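Long-range contact in amidohydrolase (Thermotoga maritima, PDB 3OOQ), which probably acts as a hydrolase of the amidohydrolase family, possibly on allantoin-like cyclic amides: residues S64-F69 with C305-I310. Numbering follows the deposited sequence.
Sequences SHIGLF and CDHPVI
The backbone N of His65 donates to His307 O over 2.9 Å, in the carbonyl plane but bent (N-H...O 140°), joining two loops that follow strands. The peptide bond before Pro308 is cis, and the proline ring lies against Phe69: Pro308 CG is 4.0 Å from the phenyl centroid, its C-H bonds meeting the pi face. His307 holds CG anti to its backbone N (chi1 178°), which carries the imidazole to Ile66, whose CD1 makes a CH-pi contact over one face; Pro308 CB lies over the other, both off-centre. At the ring's edge, in plane, a water links NE2 to Phe69 O, while ND1 accepts from Leu312 N. Replacing His307 by an alanine would probably leave Leu312 N without its acceptor, that water with one partner fewer and Ile66 without its flat neighbour. Another water joins Ser64 OG to His307 N. His65 ND1 is hydrogen-bonded to Val118 O; His63, His65 and Asp306 are consistent with a metal site as in relatives. The contact sits at the C-terminal ends of strands 54-64 and 301-303 of the TIM-barrel-type domain, where active sites of this family lie, with helix 103-108 against Ile66 and His307, and Phe277 of the second subunit against His307 and Pro308.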
ATOM      1  N   SER F  64     -26.446   1.061  26.047  1.00 21.67           N
ATOM      2  CA  SER F  64     -25.413   2.053  26.331  1.00 22.01           C
ATOM      3  C   SER F  64     -24.005   1.556  26.049  1.00 22.08           C
ATOM      4  O   SER F  64     -23.717   0.359  26.155  1.00 22.31           O
ATOM      5  CB  SER F  64     -25.490   2.464  27.808  1.00 21.39           C
ATOM      6  OG  SER F  64     -24.823   3.690  28.012  1.00 21.91           O
ATOM      7  N   HIS F  65     -23.115   2.496  25.759  1.00 21.99           N
ATOM      8  CA  HIS F  65     -21.699   2.169  25.679  1.00 22.74           C
ATOM      9  C   HIS F  65     -20.863   2.888  26.742  1.00 21.75           C
ATOM     10  O   HIS F  65     -19.650   2.898  26.665  1.00 21.53           O
ATOM     11  CB  HIS F  65     -21.172   2.398  24.260  1.00 24.97           C
ATOM     12  CG  HIS F  65     -22.089   1.874  23.196  1.00 29.30           C
ATOM     13  ND1 HIS F  65     -22.312   0.527  23.003  1.00 27.18           N
ATOM     14  CD2 HIS F  65     -22.874   2.517  22.297  1.00 27.45           C
ATOM     15  CE1 HIS F  65     -23.170   0.358  22.012  1.00 28.89           C
ATOM     16  NE2 HIS F  65     -23.529   1.550  21.564  1.00 29.75           N
ATOM     17  N   ILE F  66     -21.517   3.441  27.766  1.00 21.37           N
ATOM     18  CA  ILE F  66     -20.793   4.055  28.884  1.00 20.27           C
ATOM     19  C   ILE F  66     -19.800   3.055  29.468  1.00 19.86           C
ATOM     20  O   ILE F  66     -20.066   1.852  29.516  1.00 20.09           O
ATOM     21  CB  ILE F  66     -21.744   4.631  29.970  1.00 20.53           C
ATOM     22  CG1 ILE F  66     -20.969   5.569  30.915  1.00 18.40           C
ATOM     23  CG2 ILE F  66     -22.472   3.489  30.752  1.00 18.44           C
ATOM     24  CD1 ILE F  66     -21.823   6.636  31.593  1.00 20.52           C
ATOM     25  N   GLY F  67     -18.638   3.543  29.879  1.00 21.30           N
ATOM     26  CA  GLY F  67     -17.597   2.672  30.400  1.00 22.38           C
ATOM     27  C   GLY F  67     -16.805   1.951  29.320  1.00 23.71           C
ATOM     28  O   GLY F  67     -15.645   1.592  29.547  1.00 24.61           O
ATOM     29  N   LEU F  68     -17.419   1.725  28.157  1.00 24.40           N
ATOM     30  CA  LEU F  68     -16.725   1.093  27.013  1.00 25.82           C
ATOM     31  C   LEU F  68     -15.941   2.090  26.162  1.00 26.56           C
ATOM     32  O   LEU F  68     -14.863   1.774  25.647  1.00 27.28           O
ATOM     33  CB  LEU F  68     -17.711   0.351  26.091  1.00 26.33           C
ATOM     34  CG  LEU F  68     -18.360  -0.952  26.538  1.00 26.50           C
ATOM     35  CD1 LEU F  68     -19.114  -1.563  25.368  1.00 26.87           C
ATOM     36  CD2 LEU F  68     -17.300  -1.929  26.989  1.00 27.60           C
ATOM     37  N   PHE F  69     -16.524   3.267  25.984  1.00 26.66           N
ATOM     38  CA  PHE F  69     -15.948   4.334  25.195  1.00 27.75           C
ATOM     39  C   PHE F  69     -15.639   5.440  26.205  1.00 26.20           C
ATOM     40  O   PHE F  69     -16.449   6.337  26.413  1.00 26.79           O
ATOM     41  CB  PHE F  69     -16.999   4.760  24.160  1.00 30.22           C
ATOM     42  CG  PHE F  69     -16.507   5.702  23.102  1.00 49.43           C
ATOM     43  CD1 PHE F  69     -15.556   6.678  23.385  1.00 32.78           C
ATOM     44  CD2 PHE F  69     -17.042   5.641  21.811  1.00 32.88           C
ATOM     45  CE1 PHE F  69     -15.112   7.567  22.400  1.00 49.94           C
ATOM     46  CE2 PHE F  69     -16.615   6.529  20.820  1.00 49.62           C
ATOM     47  CZ  PHE F  69     -15.646   7.493  21.119  1.00 33.70           C
ATOM     48  N   CYS F 305     -29.982   6.970  25.276  1.00 22.03           N
ATOM     49  CA  CYS F 305     -29.087   8.018  24.803  1.00 22.01           C
ATOM     50  C   CYS F 305     -28.126   7.480  23.748  1.00 21.93           C
ATOM     51  O   CYS F 305     -27.491   8.260  23.024  1.00 21.19           O
ATOM     52  CB  CYS F 305     -28.274   8.574  25.977  1.00 22.38           C
ATOM     53  SG  CYS F 305     -29.258   9.617  27.067  1.00 26.13           S
ATOM     54  N   ASP F 306     -28.019   6.152  23.670  1.00 22.93           N
ATOM     55  CA  ASP F 306     -26.932   5.485  22.923  1.00 24.14           C
ATOM     56  C   ASP F 306     -25.577   6.100  23.291  1.00 24.31           C
ATOM     57  O   ASP F 306     -24.711   6.311  22.422  1.00 25.53           O
ATOM     58  CB  ASP F 306     -27.157   5.589  21.415  1.00 24.73           C
ATOM     59  CG  ASP F 306     -26.319   4.589  20.617  1.00 23.78           C
ATOM     60  OD1 ASP F 306     -25.813   3.606  21.192  1.00 25.58           O
ATOM     61  OD2 ASP F 306     -26.187   4.791  19.400  1.00 24.90           O
ATOM     62  N   HIS F 307     -25.388   6.380  24.577  1.00 22.98           N
ATOM     63  CA  HIS F 307     -24.155   7.023  25.046  1.00 22.12           C
ATOM     64  C   HIS F 307     -22.942   6.313  24.432  1.00 22.42           C
ATOM     65  O   HIS F 307     -22.864   5.095  24.528  1.00 22.76           O
ATOM     66  CB  HIS F 307     -24.105   6.981  26.577  1.00 20.32           C
ATOM     67  CG  HIS F 307     -22.864   7.576  27.163  1.00 19.20           C
ATOM     68  ND1 HIS F 307     -22.851   8.815  27.771  1.00 19.86           N
ATOM     69  CD2 HIS F 307     -21.603   7.093  27.254  1.00 18.59           C
ATOM     70  CE1 HIS F 307     -21.630   9.068  28.215  1.00 19.25           C
ATOM     71  NE2 HIS F 307     -20.856   8.038  27.916  1.00 20.30           N
ATOM     72  N   PRO F 308     -21.969   7.061  23.839  1.00 22.89           N
ATOM     73  CA  PRO F 308     -21.709   8.507  23.847  1.00 23.29           C
ATOM     74  C   PRO F 308     -22.392   9.413  22.805  1.00 23.24           C
ATOM     75  O   PRO F 308     -22.131  10.616  22.799  1.00 23.74           O
ATOM     76  CB  PRO F 308     -20.189   8.573  23.657  1.00 23.66           C
ATOM     77  CG  PRO F 308     -19.909   7.417  22.737  1.00 21.91           C
ATOM     78  CD  PRO F 308     -20.808   6.323  23.293  1.00 23.07           C
ATOM     79  N   VAL F 309     -23.264   8.874  21.963  1.00 22.99           N
ATOM     80  CA  VAL F 309     -23.918   9.695  20.938  1.00 22.67           C
ATOM     81  C   VAL F 309     -24.617  10.894  21.596  1.00 22.92           C
ATOM     82  O   VAL F 309     -24.470  12.032  21.129  1.00 22.76           O
ATOM     83  CB  VAL F 309     -24.877   8.873  20.046  1.00 21.80           C
ATOM     84  CG1 VAL F 309     -25.657   9.792  19.122  1.00 24.71           C
ATOM     85  CG2 VAL F 309     -24.084   7.815  19.230  1.00 24.40           C
ATOM     86  N   ILE F 310     -25.346  10.615  22.679  1.00 22.55           N
ATOM     87  CA  ILE F 310     -25.839  11.631  23.612  1.00 23.55           C
ATOM     88  C   ILE F 310     -25.318  11.256  24.988  1.00 23.60           C
ATOM     89  O   ILE F 310     -25.447  10.105  25.406  1.00 24.36           O
ATOM     90  CB  ILE F 310     -27.395  11.698  23.657  1.00 24.83           C
ATOM     91  CG1 ILE F 310     -27.963  11.967  22.250  1.00 20.05           C
ATOM     92  CG2 ILE F 310     -27.890  12.747  24.673  1.00 19.26           C
ATOM     93  CD1 ILE F 310     -29.423  11.543  22.113  1.00 25.83           C
TER
HETATM   94  O   HOH W   1     -27.170   4.901  26.610  1.00 16.06           O
HETATM   95  O   HOH W   2     -18.153   7.099  28.338  1.00 16.06           O